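Local coordinates for precorrin-6A reductase (Rhodobacter capsulatus, PDB 4X7G), which catalyses the NADPH-dependent reduction of precorrin-6A in the cobalamin (vitamin B12) pathway, and is captured here with NADP and a reduced precorrin product, at residues Leu94-Ala106 with Lys196-Ile208. Residues are numbered along the deposited sequence; the frame is centred on the assembly and turned at random.
With 3Y8 (3-[(1R,2S,3S,7S,11S,16S,17R,18R,19R)-2,7,12,18-tetrakis(2-hydroxy-2-oxoethyl)-3,13-bis(3-hydroxy-3-oxopropyl)-1,2,5,7,11,17-hexamethyl-17-(3-oxidanyl-3-oxidanylidene-prop-1-enyl)-3,6,8,10,15,16,18,19,21,24-decahydrocorrin-8-yl]propanoic acid), chain C.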
ATOM      1  N   LEU A  94       1.710  17.199   9.301  1.00 12.91           N
ATOM      2  CA  LEU A  94       1.583  15.841   8.715  1.00 12.45           C
ATOM      3  C   LEU A  94       0.134  15.393   8.633  1.00 12.61           C
ATOM      4  O   LEU A  94      -0.629  15.532   9.593  1.00 12.36           O
ATOM      5  CB  LEU A  94       2.300  14.856   9.634  1.00 12.33           C
ATOM      6  CG  LEU A  94       2.179  13.369   9.349  1.00 12.53           C
ATOM      7  CD1 LEU A  94       2.772  13.019   8.020  1.00 12.97           C
ATOM      8  CD2 LEU A  94       2.873  12.547  10.440  1.00 12.44           C
ATOM      9  N   CYS A  95      -0.290  14.896   7.462  1.00 12.23           N
ATOM     10  CA  CYS A  95      -1.548  14.180   7.365  1.00 11.56           C
ATOM     11  C   CYS A  95      -1.287  12.863   6.681  1.00 11.40           C
ATOM     12  O   CYS A  95      -0.511  12.797   5.692  1.00 11.86           O
ATOM     13  CB  CYS A  95      -2.595  14.882   6.552  1.00 13.02           C
ATOM     14  SG  CYS A  95      -4.261  14.306   7.076  1.00 14.96           S
ATOM     15  N   ALA A  96      -1.937  11.785   7.119  1.00 11.90           N
ATOM     16  CA  ALA A  96      -1.879  10.486   6.396  1.00 12.86           C
ATOM     17  C   ALA A  96      -3.054  10.392   5.503  1.00 12.45           C
ATOM     18  O   ALA A  96      -4.186  10.441   5.938  1.00 14.75           O
ATOM     19  CB  ALA A  96      -1.887   9.311   7.412  1.00 14.73           C
ATOM     20  N   PHE A  97      -2.816  10.143   4.213  1.00 12.19           N
ATOM     21  CA  PHE A  97      -3.824   9.907   3.253  1.00 11.82           C
ATOM     22  C   PHE A  97      -4.038   8.436   3.149  1.00 13.58           C
ATOM     23  O   PHE A  97      -3.301   7.691   2.486  1.00 16.02           O
ATOM     24  CB  PHE A  97      -3.418  10.457   1.879  1.00 12.20           C
ATOM     25  CG  PHE A  97      -4.435  10.318   0.799  1.00 12.15           C
ATOM     26  CD1 PHE A  97      -5.768   9.922   1.022  1.00 12.40           C
ATOM     27  CD2 PHE A  97      -4.139  10.642  -0.548  1.00 11.90           C
ATOM     28  CE1 PHE A  97      -6.696   9.842  -0.030  1.00 13.57           C
ATOM     29  CE2 PHE A  97      -5.042  10.628  -1.556  1.00 13.14           C
ATOM     30  CZ  PHE A  97      -6.288  10.185  -1.322  1.00 13.78           C
ATOM     31  N   GLU A  98      -4.998   7.992   3.928  1.00 15.04           N
ATOM     32  CA  GLU A  98      -5.410   6.560   3.895  1.00 20.56           C
ATOM     33  C   GLU A  98      -6.878   6.449   4.104  1.00 17.18           C
ATOM     34  O   GLU A  98      -7.484   7.175   4.941  1.00 17.16           O
ATOM     35  CB  GLU A  98      -4.647   5.762   4.817  1.00 25.42           C
ATOM     36  CG  GLU A  98      -4.784   6.070   6.250  1.00 26.75           C
ATOM     37  CD  GLU A  98      -4.500   4.836   7.203  1.00 29.85           C
ATOM     38  OE1 GLU A  98      -3.625   3.943   6.979  1.00 35.22           O
ATOM     39  OE2 GLU A  98      -5.064   4.832   8.293  1.00 28.12           O
ATOM     40  N   ARG A  99      -7.440   5.587   3.316  1.00 14.70           N
ATOM     41  CA  ARG A  99      -8.904   5.443   3.178  1.00 16.00           C
ATOM     42  C   ARG A  99      -9.321   4.486   4.311  1.00 13.41           C
ATOM     43  O   ARG A  99      -8.492   3.906   5.016  1.00 14.21           O
ATOM     44  CB  ARG A  99      -9.316   4.898   1.855  1.00 15.70           C
ATOM     45  CG  ARG A  99      -8.872   5.791   0.735  1.00 20.51           C
ATOM     46  CD  ARG A  99      -8.714   4.909  -0.353  1.00 32.70           C
ATOM     47  NE  ARG A  99      -9.876   4.781  -1.096  1.00 30.33           N
ATOM     48  CZ  ARG A  99     -10.187   5.636  -2.065  1.00 37.27           C
ATOM     49  NH1 ARG A  99      -9.495   6.755  -2.211  1.00 38.26           N
ATOM     50  NH2 ARG A  99     -11.241   5.439  -2.825  1.00 38.98           N
ATOM     51  N   ALA A 100     -10.609   4.460   4.578  1.00 15.13           N
ATOM     52  CA  ALA A 100     -11.137   3.544   5.565  1.00 14.06           C
ATOM     53  C   ALA A 100     -10.800   2.109   5.147  1.00 12.53           C
ATOM     54  O   ALA A 100     -10.693   1.802   3.942  1.00 13.64           O
ATOM     55  CB  ALA A 100     -12.615   3.683   5.612  1.00 17.04           C
ATOM     56  N   PRO A 101     -10.650   1.221   6.094  1.00 13.43           N
ATOM     57  CA  PRO A 101     -10.532  -0.194   5.724  1.00 13.67           C
ATOM     58  C   PRO A 101     -11.710  -0.597   4.865  1.00 13.57           C
ATOM     59  O   PRO A 101     -12.831  -0.132   5.064  1.00 14.33           O
ATOM     60  CB  PRO A 101     -10.542  -0.876   7.097  1.00 15.02           C
ATOM     61  CG  PRO A 101     -10.090   0.152   8.117  1.00 17.24           C
ATOM     62  CD  PRO A 101     -10.699   1.455   7.574  1.00 15.60           C
ATOM     63  N   TRP A 102     -11.474  -1.580   4.007  1.00 12.68           N
ATOM     64  CA  TRP A 102     -12.573  -2.183   3.300  1.00 13.61           C
ATOM     65  C   TRP A 102     -13.506  -2.916   4.283  1.00 13.26           C
ATOM     66  O   TRP A 102     -13.019  -3.463   5.249  1.00 13.36           O
ATOM     67  CB  TRP A 102     -12.079  -3.193   2.261  1.00 12.86           C
ATOM     68  CG  TRP A 102     -11.282  -2.661   1.142  1.00 12.39           C
ATOM     69  CD1 TRP A 102     -11.622  -1.606   0.266  1.00 14.07           C
ATOM     70  CD2 TRP A 102     -10.016  -3.158   0.662  1.00 12.83           C
ATOM     71  NE1 TRP A 102     -10.648  -1.434  -0.608  1.00 14.52           N
ATOM     72  CE2 TRP A 102      -9.660  -2.384  -0.463  1.00 12.83           C
ATOM     73  CE3 TRP A 102      -9.128  -4.189   1.054  1.00 12.02           C
ATOM     74  CZ2 TRP A 102      -8.490  -2.611  -1.149  1.00 12.96           C
ATOM     75  CZ3 TRP A 102      -8.050  -4.417   0.325  1.00 11.83           C
ATOM     76  CH2 TRP A 102      -7.714  -3.632  -0.767  1.00 12.93           C
ATOM     77  N   THR A 103     -14.807  -2.892   4.011  1.00 14.96           N
ATOM     78  CA  THR A 103     -15.799  -3.546   4.854  1.00 16.22           C
ATOM     79  C   THR A 103     -16.663  -4.435   3.969  1.00 13.66           C
ATOM     80  O   THR A 103     -16.892  -4.188   2.807  1.00 14.52           O
ATOM     81  CB  THR A 103     -16.648  -2.524   5.683  1.00 18.07           C
ATOM     82  OG1 THR A 103     -17.211  -1.619   4.785  1.00 22.29           O
ATOM     83  CG2 THR A 103     -15.791  -1.822   6.669  1.00 20.13           C
ATOM     84  N   ALA A 104     -17.127  -5.463   4.604  1.00 14.86           N
ATOM     85  CA  ALA A 104     -17.846  -6.506   3.899  1.00 14.81           C
ATOM     86  C   ALA A 104     -19.204  -6.079   3.438  1.00 17.90           C
ATOM     87  O   ALA A 104     -19.862  -5.344   4.150  1.00 19.62           O
ATOM     88  CB  ALA A 104     -17.976  -7.744   4.779  1.00 16.22           C
ATOM     89  N   GLN A 105     -19.583  -6.501   2.250  1.00 17.68           N
ATOM     90  CA  GLN A 105     -20.948  -6.310   1.788  1.00 22.46           C
ATOM     91  C   GLN A 105     -21.514  -7.605   1.360  1.00 18.73           C
ATOM     92  O   GLN A 105     -20.925  -8.666   1.435  1.00 17.07           O
ATOM     93  CB  GLN A 105     -21.050  -5.283   0.698  1.00 26.97           C
ATOM     94  CG  GLN A 105     -20.169  -5.496  -0.453  1.00 29.60           C
ATOM     95  CD  GLN A 105     -20.067  -4.208  -1.232  1.00 36.59           C
ATOM     96  OE1 GLN A 105     -19.421  -3.243  -0.781  1.00 42.93           O
ATOM     97  NE2 GLN A 105     -20.793  -4.131  -2.341  1.00 32.65           N
ATOM     98  N   ALA A 106     -22.766  -7.504   0.869  1.00 20.20           N
ATOM     99  CA  ALA A 106     -23.482  -8.682   0.445  1.00 21.01           C
ATOM    100  C   ALA A 106     -22.680  -9.451  -0.578  1.00 16.51           C
ATOM    101  O   ALA A 106     -22.109  -8.791  -1.499  1.00 17.76           O
ATOM    102  CB  ALA A 106     -24.755  -8.253  -0.287  1.00 23.93           C
ATOM    103  N   LYS A 196      -4.255  -8.273   2.560  1.00 10.66           N
ATOM    104  CA  LYS A 196      -4.146  -7.238   3.591  1.00 11.48           C
ATOM    105  C   LYS A 196      -5.243  -6.224   3.393  1.00 10.69           C
ATOM    106  O   LYS A 196      -5.584  -5.901   2.235  1.00 11.12           O
ATOM    107  CB  LYS A 196      -2.815  -6.502   3.448  1.00 12.26           C
ATOM    108  CG  LYS A 196      -1.529  -7.354   3.495  1.00 18.85           C
ATOM    109  CD  LYS A 196      -0.218  -6.441   3.230  1.00 17.67           C
ATOM    110  CE  LYS A 196       0.965  -7.068   2.485  1.00 19.83           C
ATOM    111  NZ  LYS A 196       2.093  -6.197   2.608  1.00 19.97           N
ATOM    112  N   ASN A 197      -5.835  -5.703   4.473  1.00 10.44           N
ATOM    113  CA  ASN A 197      -6.897  -4.718   4.350  1.00 10.94           C
ATOM    114  C   ASN A 197      -6.299  -3.308   4.045  1.00 11.96           C
ATOM    115  O   ASN A 197      -6.219  -2.436   4.919  1.00 12.97           O
ATOM    116  CB  ASN A 197      -7.795  -4.653   5.553  1.00 12.55           C
ATOM    117  CG  ASN A 197      -9.096  -3.945   5.170  1.00 13.26           C
ATOM    118  OD1 ASN A 197      -9.174  -3.222   4.164  1.00 13.18           O
ATOM    119  ND2 ASN A 197     -10.175  -4.198   5.929  1.00 13.62           N
ATOM    120  N   ALA A 198      -5.955  -3.090   2.793  1.00 11.62           N
ATOM    121  CA  ALA A 198      -5.384  -1.797   2.337  1.00 12.75           C
ATOM    122  C   ALA A 198      -6.441  -0.745   2.290  1.00 11.48           C
ATOM    123  O   ALA A 198      -6.134   0.454   2.602  1.00 12.12           O
ATOM    124  CB  ALA A 198      -4.716  -1.999   0.983  1.00 13.28           C
ATOM    125  N   GLY A 199      -7.644  -1.036   1.898  1.00 11.52           N
ATOM    126  CA  GLY A 199      -8.674  -0.035   1.729  1.00 13.01           C
ATOM    127  C   GLY A 199      -8.559   0.852   0.487  1.00 13.63           C
ATOM    128  O   GLY A 199      -9.433   1.707   0.285  1.00 14.57           O
ATOM    129  N   GLY A 200      -7.516   0.673  -0.295  1.00 12.91           N
ATOM    130  CA  GLY A 200      -7.227   1.618  -1.391  1.00 12.84           C
ATOM    131  C   GLY A 200      -8.007   1.255  -2.630  1.00 13.73           C
ATOM    132  O   GLY A 200      -8.695   0.178  -2.780  1.00 17.13           O
ATOM    133  N   ALA A 201      -7.951   2.098  -3.649  1.00 13.11           N
ATOM    134  CA  ALA A 201      -8.598   1.852  -4.931  1.00 14.06           C
ATOM    135  C   ALA A 201      -7.825   0.859  -5.800  1.00 13.30           C
ATOM    136  O   ALA A 201      -8.436   0.195  -6.607  1.00 14.06           O
ATOM    137  CB  ALA A 201      -8.713   3.201  -5.691  1.00 15.81           C
ATOM    138  N   GLY A 202      -6.524   0.793  -5.668  1.00 11.94           N
ATOM    139  CA  GLY A 202      -5.716   0.107  -6.617  1.00 11.69           C
ATOM    140  C   GLY A 202      -5.731  -1.390  -6.523  1.00 12.37           C
ATOM    141  O   GLY A 202      -5.471  -2.066  -7.548  1.00 12.85           O
ATOM    142  N   ALA A 203      -6.134  -1.978  -5.372  1.00 12.60           N
ATOM    143  CA  ALA A 203      -6.129  -3.448  -5.233  1.00 12.27           C
ATOM    144  C   ALA A 203      -7.399  -3.929  -4.603  1.00 12.03           C
ATOM    145  O   ALA A 203      -7.465  -5.053  -4.107  1.00 12.37           O
ATOM    146  CB  ALA A 203      -4.902  -3.901  -4.538  1.00 15.08           C
ATOM    147  N   GLU A 204      -8.501  -3.156  -4.726  1.00 11.53           N
ATOM    148  CA  GLU A 204      -9.821  -3.665  -4.319  1.00 12.13           C
ATOM    149  C   GLU A 204     -10.331  -4.697  -5.256  1.00 10.99           C
ATOM    150  O   GLU A 204     -11.185  -5.555  -4.882  1.00 11.71           O
ATOM    151  CB  GLU A 204     -10.793  -2.491  -4.221  1.00 16.89           C
ATOM    152  CG  GLU A 204     -12.138  -2.700  -3.680  1.00 20.35           C
ATOM    153  CD  GLU A 204     -12.796  -1.278  -3.624  1.00 24.87           C
ATOM    154  OE1 GLU A 204     -13.555  -0.997  -4.535  1.00 30.89           O
ATOM    155  OE2 GLU A 204     -12.381  -0.409  -2.839  1.00 32.36           O
ATOM    156  N   ALA A 205      -9.823  -4.697  -6.483  1.00 11.30           N
ATOM    157  CA  ALA A 205     -10.348  -5.606  -7.517  1.00 11.16           C
ATOM    158  C   ALA A 205     -10.435  -7.062  -7.096  1.00 11.11           C
ATOM    159  O   ALA A 205     -11.378  -7.738  -7.403  1.00 11.79           O
ATOM    160  CB  ALA A 205      -9.533  -5.491  -8.784  1.00 11.86           C
ATOM    161  N   LYS A 206      -9.392  -7.541  -6.355  1.00  9.69           N
ATOM    162  CA  LYS A 206      -9.364  -8.932  -6.012  1.00 10.08           C
ATOM    163  C   LYS A 206     -10.555  -9.326  -5.126  1.00 10.04           C
ATOM    164  O   LYS A 206     -10.995 -10.441  -5.179  1.00 10.39           O
ATOM    165  CB  LYS A 206      -8.039  -9.369  -5.330  1.00 10.75           C
ATOM    166  CG  LYS A 206      -7.766  -8.603  -4.087  1.00 11.02           C
ATOM    167  CD  LYS A 206      -6.491  -9.025  -3.397  1.00 12.41           C
ATOM    168  CE  LYS A 206      -6.024  -8.094  -2.348  1.00 14.28           C
ATOM    169  NZ  LYS A 206      -5.529  -6.800  -2.906  1.00 12.81           N
ATOM    170  N   LEU A 207     -11.008  -8.393  -4.326  1.00  9.35           N
ATOM    171  CA  LEU A 207     -12.155  -8.679  -3.422  1.00 10.61           C
ATOM    172  C   LEU A 207     -13.450  -8.810  -4.212  1.00  9.59           C
ATOM    173  O   LEU A 207     -14.282  -9.663  -3.954  1.00 10.36           O
ATOM    174  CB  LEU A 207     -12.346  -7.591  -2.390  1.00 11.47           C
ATOM    175  CG  LEU A 207     -11.151  -7.302  -1.548  1.00 13.49           C
ATOM    176  CD1 LEU A 207     -11.430  -6.075  -0.662  1.00 15.20           C
ATOM    177  CD2 LEU A 207     -10.744  -8.514  -0.718  1.00 14.20           C
ATOM    178  N   ILE A 208     -13.614  -7.940  -5.228  1.00 10.24           N
ATOM    179  CA  ILE A 208     -14.822  -8.010  -6.072  1.00 10.80           C
ATOM    180  C   ILE A 208     -14.811  -9.230  -6.926  1.00 11.22           C
ATOM    181  O   ILE A 208     -15.824  -9.931  -7.114  1.00 11.63           O
ATOM    182  CB  ILE A 208     -14.932  -6.679  -6.860  1.00 12.10           C
ATOM    183  CG1 ILE A 208     -14.966  -5.466  -5.951  1.00 15.00           C
ATOM    184  CG2 ILE A 208     -16.153  -6.727  -7.785  1.00 12.24           C
ATOM    185  CD1 ILE A 208     -14.659  -4.087  -6.536  1.00 17.77           C
TER
HETATM  186  C48 3Y8 C 302       7.219   0.474  -4.982  1.00 12.87           C
HETATM  187  C47 3Y8 C 302       5.480   1.407  -7.504  1.00 12.90           C
HETATM  188  C43 3Y8 C 302      -0.190   3.494  -8.847  1.00 16.83           C
HETATM  189  C42 3Y8 C 302       0.115   1.987  -8.453  1.00 13.86           C
HETATM  190  C41 3Y8 C 302       0.029   1.996  -6.939  1.00 13.64           C
HETATM  191  C38 3Y8 C 302      -1.651   0.456  -3.754  1.00 15.35           C
HETATM  192  C37 3Y8 C 302      -2.057   0.152  -5.143  1.00 14.62           C
HETATM  193  C36 3Y8 C 302      -1.604  -0.769  -7.431  1.00 15.60           C
HETATM  194  C35 3Y8 C 302      -2.034  -2.901  -5.178  1.00 12.30           C
HETATM  195  C32 3Y8 C 302      -2.696  -7.706  -5.162  1.00 14.08           C
HETATM  196  C31 3Y8 C 302      -2.077  -6.813  -4.005  1.00 14.99           C
HETATM  197  C2  3Y8 C 302       0.569  -5.166  -2.489  1.00 12.47           C
HETATM  198  C1  3Y8 C 302       1.815  -4.502  -3.175  1.00 14.09           C
HETATM  199  C4  3Y8 C 302      -0.051  -3.576  -4.169  1.00 12.84           C
HETATM  200  C5  3Y8 C 302      -0.716  -2.687  -4.925  1.00 13.92           C
HETATM  201  C7  3Y8 C 302      -0.908  -0.396  -6.084  1.00 13.63           C
HETATM  202  C8  3Y8 C 302       0.175   0.590  -6.367  1.00 12.36           C
HETATM  203  C6  3Y8 C 302      -0.191  -1.474  -5.501  1.00 13.29           C
HETATM  204  C3  3Y8 C 302      -0.551  -4.855  -3.498  1.00 12.72           C
HETATM  205  C11 3Y8 C 302       3.850  -0.382  -6.510  1.00 12.64           C
HETATM  206  C12 3Y8 C 302       5.116   0.316  -6.486  1.00 11.28           C
HETATM  207  C13 3Y8 C 302       5.887  -0.089  -5.486  1.00 11.89           C
HETATM  208  C14 3Y8 C 302       5.185  -1.163  -4.806  1.00 11.82           C
HETATM  209  C15 3Y8 C 302       5.682  -1.849  -3.719  1.00 13.46           C
HETATM  210  C16 3Y8 C 302       4.875  -2.903  -3.095  1.00 14.19           C
HETATM  211  C17 3Y8 C 302       5.412  -3.922  -2.126  1.00 13.73           C
HETATM  212  C18 3Y8 C 302       4.143  -4.794  -1.864  1.00 13.74           C
HETATM  213  C19 3Y8 C 302       2.901  -3.892  -2.282  1.00 14.37           C
HETATM  214  C20 3Y8 C 302       2.422  -5.428  -4.235  1.00 14.08           C
HETATM  215  C21 3Y8 C 302       6.081   0.781  -8.835  1.00 13.75           C
HETATM  216  C24 3Y8 C 302       3.566  -1.057  -7.855  1.00 13.39           C
HETATM  217  C25 3Y8 C 302       0.724  -6.681  -2.266  1.00 13.55           C
HETATM  218  C26 3Y8 C 302       0.209  -4.425  -1.195  1.00 14.59           C
HETATM  219  O59 3Y8 C 302       6.477  -7.221  -5.772  1.00 16.45           O
HETATM  220  C57 3Y8 C 302       6.938  -6.232  -5.056  1.00 18.01           C
HETATM  221  O58 3Y8 C 302       8.138  -5.872  -4.935  1.00 20.98           O
HETATM  222  C56 3Y8 C 302       5.913  -5.579  -4.169  1.00 15.96           C
HETATM  223  C55 3Y8 C 302       6.467  -4.838  -2.910  1.00 15.13           C
HETATM  224  C54 3Y8 C 302       5.986  -3.298  -0.876  1.00 14.30           C
HETATM  225  C60 3Y8 C 302       3.911  -5.290  -0.438  1.00 15.00           C
HETATM  226  C61 3Y8 C 302       4.827  -6.303   0.072  1.00 14.61           C
HETATM  227  O62 3Y8 C 302       4.785  -6.492   1.346  1.00 17.22           O
HETATM  228  O63 3Y8 C 302       5.574  -6.974  -0.693  1.00 14.14           O
HETATM  229  N24 3Y8 C 302       3.533  -2.838  -3.094  1.00 13.18           N
HETATM  230  N23 3Y8 C 302       3.993  -1.334  -5.441  1.00 12.32           N
HETATM  231  C49 3Y8 C 302       6.958   1.455  -3.831  1.00 14.30           C
HETATM  232  C50 3Y8 C 302       8.147   2.165  -3.272  1.00 13.88           C
HETATM  233  O51 3Y8 C 302       9.300   1.891  -3.675  1.00 14.18           O
HETATM  234  O52 3Y8 C 302       7.850   3.115  -2.459  1.00 14.02           O
HETATM  235  O23 3Y8 C 302       5.614   1.245  -9.896  1.00 16.05           O
HETATM  236  O22 3Y8 C 302       6.917  -0.082  -8.721  1.00 15.37           O
HETATM  237  C10 3Y8 C 302       2.725   0.625  -6.106  1.00 13.34           C
HETATM  238  C9  3Y8 C 302       1.359   0.032  -6.062  1.00 12.11           C
HETATM  239  N22 3Y8 C 302       1.140  -1.262  -5.570  1.00 13.17           N
HETATM  240  O44 3Y8 C 302      -1.393   3.785  -8.895  1.00 18.13           O
HETATM  241  O45 3Y8 C 302       0.714   4.112  -9.232  1.00 19.70           O
HETATM  242  O39 3Y8 C 302      -2.275   1.434  -3.233  1.00 16.16           O
HETATM  243  O40 3Y8 C 302      -0.893  -0.304  -3.156  1.00 16.96           O
HETATM  244  N21 3Y8 C 302       1.214  -3.433  -3.961  1.00 14.15           N
HETATM  245  C27 3Y8 C 302      -1.119  -4.919  -0.551  1.00 14.35           C
HETATM  246  O28 3Y8 C 302      -1.022  -5.890   0.211  1.00 17.16           O
HETATM  247  O29 3Y8 C 302      -2.178  -4.358  -0.813  1.00 14.81           O
HETATM  248  C30 3Y8 C 302      -1.039  -5.889  -4.563  1.00 13.77           C
HETATM  249  O34 3Y8 C 302      -1.841  -8.487  -5.723  1.00 16.73           O
HETATM  250  O33 3Y8 C 302      -3.919  -7.571  -5.169  1.00 15.65           O
HETATM  251  O   HOH W   1      -6.207   3.303   1.930  1.00 15.09           O
HETATM  252  O   HOH W   2     -11.829   2.075   1.605  1.00 19.65           O
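The Trp102 indole lies between the Gly199 backbone and the Leu207 side chain. Gly199 CA sits 3.3 Å from the centroid of its five-membered ring, 11° off the normal, and Leu207 CD1 covers the six-membered ring from the opposite face; both are CH-pi contacts. CG stands anti to the carbonyl carbon and the indole reaches into the loop. The Trp102 backbone is gripped separately by the Asn197 amide: Trp102 N donates to an in-plane lone pair of OD1 (2.8 Å), and ND2 returns a nearly straight bond to Trp102 O (3.0 Å, 166°). This two-bond ring fixes the amide's rotation. NE1 is held less firmly, by weak bonds to Gly200 O and to Glu204 OE2, whose carboxylate is turned 80° from the ring.

The other side is looser and wetter. Arg99 rests CD against Gly199 O at 3.3 Å, while one water links Ala100 O to Gly199 O and another joins Arg99 N to Ala198 O.

The 94-106 segment carries the chain from one Rossmann-type parallel sheet to the other, so the contact packs an interdomain linker beside the ligand pocket. Lys206 NZ donates to Ala203 O and to 3Y8 O33 (2.9 Å), and Lys196 NZ to 3Y8 O62. The chemistry implies that the lysines at the strand and helix ends flanking the loop packed on Trp102 hold the product's carboxylates, probably favouring their anionic form.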